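Local coordinates for uncharacterized protein (Burkholderia pseudomallei K96243, PDB 4RHO) that is of unknown function but probably acts as an immunity protein that protects the bacterium against a toxin, at residues N35-V47 and A77-L89. Sequence-based numbering, arbitrary orientation.
Sequences NFSEMLSRESKVV and AFDADGSPSTPAL
Leu40 fills the apolar centre between helix 36-51 and the 77-89 segment: its CB meets Pro84 CG at 3.7 Å, while CD1 lies 3.8 Å from Leu89 CD2. The Leu40 side chain runs antiparallel to those of Pro84 and Leu89, so they touch along their flanks. Leu89 CD2 also reaches CB of Phe36 at 3.8 Å, the Phe36 ring itself leading off toward Leu92 and Gln96 of helix 86-96, and Ile108 of strand 107-109 backs Leu40. At the other end, Val47 CG2 touches the Phe78 ring at a slant, 3.9 Å from its CZ. That ring directs its edge at the helix backbone: Leu40 O lies in the ring plane, 3.3 Å from Phe78 CE1, and His59 stacks edge-to-face with the ring. Farther out, Ser44 OG passes over a face of Phe78 and donates to Gly82 O across 2.6 Å; OG stands anti to its backbone N (chi1 -175°), which turns it toward this carbonyl, in the last residue of the type I turn 79-82. Beyond this bond, Asp81 OD1 accepts from Ser83 N, an Asx turn, and also from Ser83 OG. Burial and shape thus mainly hold the contact, while the single cross-segment hydrogen bond gives the turn a directional link to the helix.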
loop_
_atom_site.group_PDB
_atom_site.type_symbol
_atom_site.label_atom_id
_atom_site.label_comp_id
_atom_site.label_asym_id
_atom_site.label_seq_id
_atom_site.Cartn_x
_atom_site.Cartn_y
_atom_site.Cartn_z
ATOM N N ASN A 35 19.259 -1.511 -0.695
ATOM C CA ASN A 35 19.167 -0.203 -0.044
ATOM C C ASN A 35 18.052 -0.219 1.017
ATOM O O ASN A 35 17.002 0.400 0.826
ATOM C CB ASN A 35 18.920 0.901 -1.087
ATOM C CG ASN A 35 19.171 2.305 -0.573
ATOM O OD1 ASN A 35 19.360 2.536 0.631
ATOM N ND2 ASN A 35 19.155 3.270 -1.474
ATOM N N PHE A 36 18.269 -0.972 2.119
ATOM C CA PHE A 36 17.260 -1.144 3.176
ATOM C C PHE A 36 17.025 0.150 3.937
ATOM O O PHE A 36 15.932 0.360 4.467
ATOM C CB PHE A 36 17.685 -2.250 4.151
ATOM C CG PHE A 36 17.864 -3.598 3.506
ATOM C CD1 PHE A 36 16.762 -4.360 3.135
ATOM C CD2 PHE A 36 19.130 -4.137 3.325
ATOM C CE1 PHE A 36 16.928 -5.612 2.542
ATOM C CE2 PHE A 36 19.294 -5.391 2.735
ATOM C CZ PHE A 36 18.193 -6.120 2.346
ATOM N N SER A 37 18.062 0.997 4.041
ATOM C CA SER A 37 17.974 2.253 4.769
ATOM C C SER A 37 16.955 3.199 4.103
ATOM O O SER A 37 16.086 3.752 4.790
ATOM C CB SER A 37 19.344 2.916 4.849
ATOM O OG SER A 37 19.434 3.767 5.976
ATOM N N GLU A 38 17.002 3.307 2.754
ATOM C CA GLU A 38 16.049 4.128 2.002
ATOM C C GLU A 38 14.644 3.509 2.056
ATOM O O GLU A 38 13.661 4.233 2.199
ATOM C CB GLU A 38 16.513 4.293 0.531
ATOM C CG GLU A 38 15.574 5.141 -0.328
ATOM C CD GLU A 38 15.443 6.593 0.095
ATOM O OE1 GLU A 38 16.445 7.161 0.591
ATOM O OE2 GLU A 38 14.368 7.186 -0.151
HETATM N N MSE A 39 14.555 2.164 1.987
HETATM C CA MSE A 39 13.265 1.472 2.048
HETATM C C MSE A 39 12.571 1.714 3.403
HETATM O O MSE A 39 11.413 2.140 3.432
HETATM C CB MSE A 39 13.441 -0.029 1.800
HETATM C CG MSE A 39 13.635 -0.377 0.332
HETATM SE SE MSE A 39 13.730 -2.300 0.019
HETATM C CE MSE A 39 15.574 -2.519 0.102
ATOM N N LEU A 40 13.303 1.513 4.521
ATOM C CA LEU A 40 12.745 1.716 5.866
ATOM C C LEU A 40 12.397 3.198 6.127
ATOM O O LEU A 40 11.432 3.478 6.840
ATOM C CB LEU A 40 13.714 1.209 6.936
ATOM C CG LEU A 40 13.766 -0.306 7.107
ATOM C CD1 LEU A 40 14.860 -0.703 8.062
ATOM C CD2 LEU A 40 12.424 -0.847 7.587
ATOM N N SER A 41 13.174 4.143 5.544
ATOM C CA SER A 41 12.887 5.579 5.717
ATOM C C SER A 41 11.593 5.968 4.976
ATOM O O SER A 41 10.805 6.757 5.496
ATOM C CB SER A 41 14.056 6.432 5.229
ATOM O OG SER A 41 14.229 6.317 3.829
ATOM N N ARG A 42 11.350 5.363 3.778
ATOM C CA ARG A 42 10.099 5.582 3.025
ATOM C C ARG A 42 8.926 4.954 3.753
ATOM O O ARG A 42 7.851 5.543 3.810
ATOM C CB ARG A 42 10.205 5.008 1.604
ATOM C CG ARG A 42 11.220 5.713 0.745
ATOM C CD ARG A 42 11.160 5.236 -0.676
ATOM N NE ARG A 42 12.223 5.826 -1.482
ATOM C CZ ARG A 42 12.271 5.755 -2.807
ATOM N NH1 ARG A 42 11.283 5.177 -3.483
ATOM N NH2 ARG A 42 13.279 6.303 -3.470
ATOM N N GLU A 43 9.141 3.761 4.343
ATOM C CA GLU A 43 8.111 3.077 5.124
ATOM C C GLU A 43 7.786 3.866 6.398
ATOM O O GLU A 43 6.621 3.939 6.795
ATOM C CB GLU A 43 8.560 1.651 5.472
ATOM C CG GLU A 43 8.580 0.720 4.267
ATOM C CD GLU A 43 9.023 -0.699 4.559
ATOM O OE1 GLU A 43 9.655 -0.923 5.616
ATOM O OE2 GLU A 43 8.791 -1.578 3.700
ATOM N N SER A 44 8.802 4.543 6.976
ATOM C CA SER A 44 8.629 5.379 8.171
ATOM C C SER A 44 7.681 6.559 7.896
ATOM O O SER A 44 6.981 7.015 8.805
ATOM C CB SER A 44 9.976 5.899 8.656
ATOM O OG SER A 44 9.833 6.606 9.873
ATOM N N LYS A 45 7.691 7.078 6.651
ATOM C CA LYS A 45 6.783 8.161 6.250
ATOM C C LYS A 45 5.344 7.648 6.191
ATOM O O LYS A 45 4.427 8.321 6.660
ATOM C CB LYS A 45 7.202 8.746 4.879
ATOM C CG LYS A 45 8.648 9.274 4.839
ATOM C CD LYS A 45 8.823 10.563 5.663
ATOM C CE LYS A 45 10.257 11.053 5.655
ATOM N NZ LYS A 45 10.726 11.373 4.277
ATOM N N VAL A 46 5.155 6.423 5.655
ATOM C CA VAL A 46 3.837 5.790 5.578
ATOM C C VAL A 46 3.343 5.438 6.999
ATOM O O VAL A 46 2.189 5.702 7.328
ATOM C CB VAL A 46 3.862 4.537 4.659
ATOM C CG1 VAL A 46 2.463 3.925 4.525
ATOM C CG2 VAL A 46 4.436 4.882 3.286
ATOM N N VAL A 47 4.251 4.911 7.857
ATOM C CA VAL A 47 3.927 4.598 9.257
ATOM C C VAL A 47 3.508 5.885 10.007
ATOM O O VAL A 47 2.583 5.849 10.816
ATOM C CB VAL A 47 5.119 3.890 9.973
ATOM C CG1 VAL A 47 4.901 3.839 11.484
ATOM C CG2 VAL A 47 5.343 2.490 9.408
ATOM N N ALA A 77 11.843 -1.822 14.030
ATOM C CA ALA A 77 12.112 -1.326 12.683
ATOM C C ALA A 77 12.771 0.054 12.707
ATOM O O ALA A 77 13.563 0.369 11.818
ATOM C CB ALA A 77 10.824 -1.269 11.884
ATOM N N PHE A 78 12.398 0.904 13.688
ATOM C CA PHE A 78 12.862 2.290 13.716
ATOM C C PHE A 78 13.440 2.665 15.076
ATOM O O PHE A 78 13.102 2.043 16.088
ATOM C CB PHE A 78 11.701 3.258 13.366
ATOM C CG PHE A 78 10.830 2.810 12.219
ATOM C CD1 PHE A 78 11.251 2.962 10.903
ATOM C CD2 PHE A 78 9.560 2.296 12.449
ATOM C CE1 PHE A 78 10.446 2.544 9.842
ATOM C CE2 PHE A 78 8.744 1.903 11.384
ATOM C CZ PHE A 78 9.190 2.036 10.087
ATOM N N ASP A 79 14.236 3.761 15.116
ATOM C CA ASP A 79 14.673 4.368 16.367
ATOM C C ASP A 79 13.527 5.190 16.971
ATOM O O ASP A 79 12.473 5.329 16.342
ATOM C CB ASP A 79 15.920 5.261 16.136
ATOM C CG ASP A 79 17.179 4.493 15.752
ATOM O OD1 ASP A 79 17.428 3.421 16.353
ATOM O OD2 ASP A 79 17.984 5.034 14.957
ATOM N N ALA A 80 13.741 5.768 18.169
ATOM C CA ALA A 80 12.715 6.582 18.841
ATOM C C ALA A 80 12.304 7.806 17.980
ATOM O O ALA A 80 11.162 8.271 18.072
ATOM C CB ALA A 80 13.222 7.045 20.195
ATOM N N ASP A 81 13.231 8.300 17.127
ATOM C CA ASP A 81 12.978 9.469 16.274
ATOM C C ASP A 81 12.251 9.070 14.951
ATOM O O ASP A 81 11.797 9.942 14.209
ATOM C CB ASP A 81 14.299 10.205 15.959
ATOM C CG ASP A 81 15.447 9.280 15.570
ATOM O OD1 ASP A 81 15.192 8.283 14.855
ATOM O OD2 ASP A 81 16.602 9.577 15.948
ATOM N N GLY A 82 12.155 7.767 14.692
ATOM C CA GLY A 82 11.466 7.257 13.510
ATOM C C GLY A 82 12.394 6.876 12.371
ATOM O O GLY A 82 11.936 6.401 11.334
ATOM N N SER A 83 13.706 7.098 12.544
ATOM C CA SER A 83 14.687 6.737 11.519
ATOM C C SER A 83 14.972 5.231 11.561
ATOM O O SER A 83 14.784 4.602 12.603
ATOM C CB SER A 83 15.982 7.530 11.713
ATOM O OG SER A 83 16.632 7.168 12.919
ATOM N N PRO A 84 15.422 4.611 10.431
ATOM C CA PRO A 84 15.732 3.164 10.472
ATOM C C PRO A 84 16.730 2.834 11.582
ATOM O O PRO A 84 17.738 3.530 11.728
ATOM C CB PRO A 84 16.328 2.887 9.082
ATOM C CG PRO A 84 15.830 3.997 8.222
ATOM C CD PRO A 84 15.706 5.194 9.103
ATOM N N SER A 85 16.416 1.823 12.419
ATOM C CA SER A 85 17.320 1.425 13.498
ATOM C C SER A 85 18.464 0.577 12.949
ATOM O O SER A 85 18.283 -0.128 11.953
ATOM C CB SER A 85 16.566 0.663 14.588
ATOM O OG SER A 85 16.126 -0.604 14.136
ATOM N N THR A 86 19.656 0.675 13.567
ATOM C CA THR A 86 20.834 -0.069 13.108
ATOM C C THR A 86 20.635 -1.607 13.318
ATOM O O THR A 86 20.921 -2.384 12.405
ATOM C CB THR A 86 22.101 0.435 13.807
ATOM O OG1 THR A 86 22.132 1.861 13.742
ATOM C CG2 THR A 86 23.366 -0.136 13.193
ATOM N N PRO A 87 20.061 -2.060 14.484
ATOM C CA PRO A 87 19.827 -3.509 14.662
ATOM C C PRO A 87 18.957 -4.094 13.541
ATOM O O PRO A 87 19.183 -5.226 13.120
ATOM C CB PRO A 87 19.120 -3.588 16.018
ATOM C CG PRO A 87 19.534 -2.349 16.734
ATOM C CD PRO A 87 19.661 -1.295 15.687
ATOM N N ALA A 88 17.978 -3.302 13.029
ATOM C CA ALA A 88 17.124 -3.739 11.923
ATOM C C ALA A 88 17.924 -3.835 10.620
ATOM O O ALA A 88 17.827 -4.839 9.910
ATOM C CB ALA A 88 15.950 -2.781 11.751
ATOM N N LEU A 89 18.759 -2.810 10.330
ATOM C CA LEU A 89 19.599 -2.797 9.122
ATOM C C LEU A 89 20.653 -3.913 9.171
ATOM O O LEU A 89 21.028 -4.449 8.129
ATOM C CB LEU A 89 20.287 -1.423 8.953
ATOM C CG LEU A 89 19.346 -0.232 8.696
ATOM C CD1 LEU A 89 20.105 1.072 8.725
ATOM C CD2 LEU A 89 18.613 -0.386 7.370
#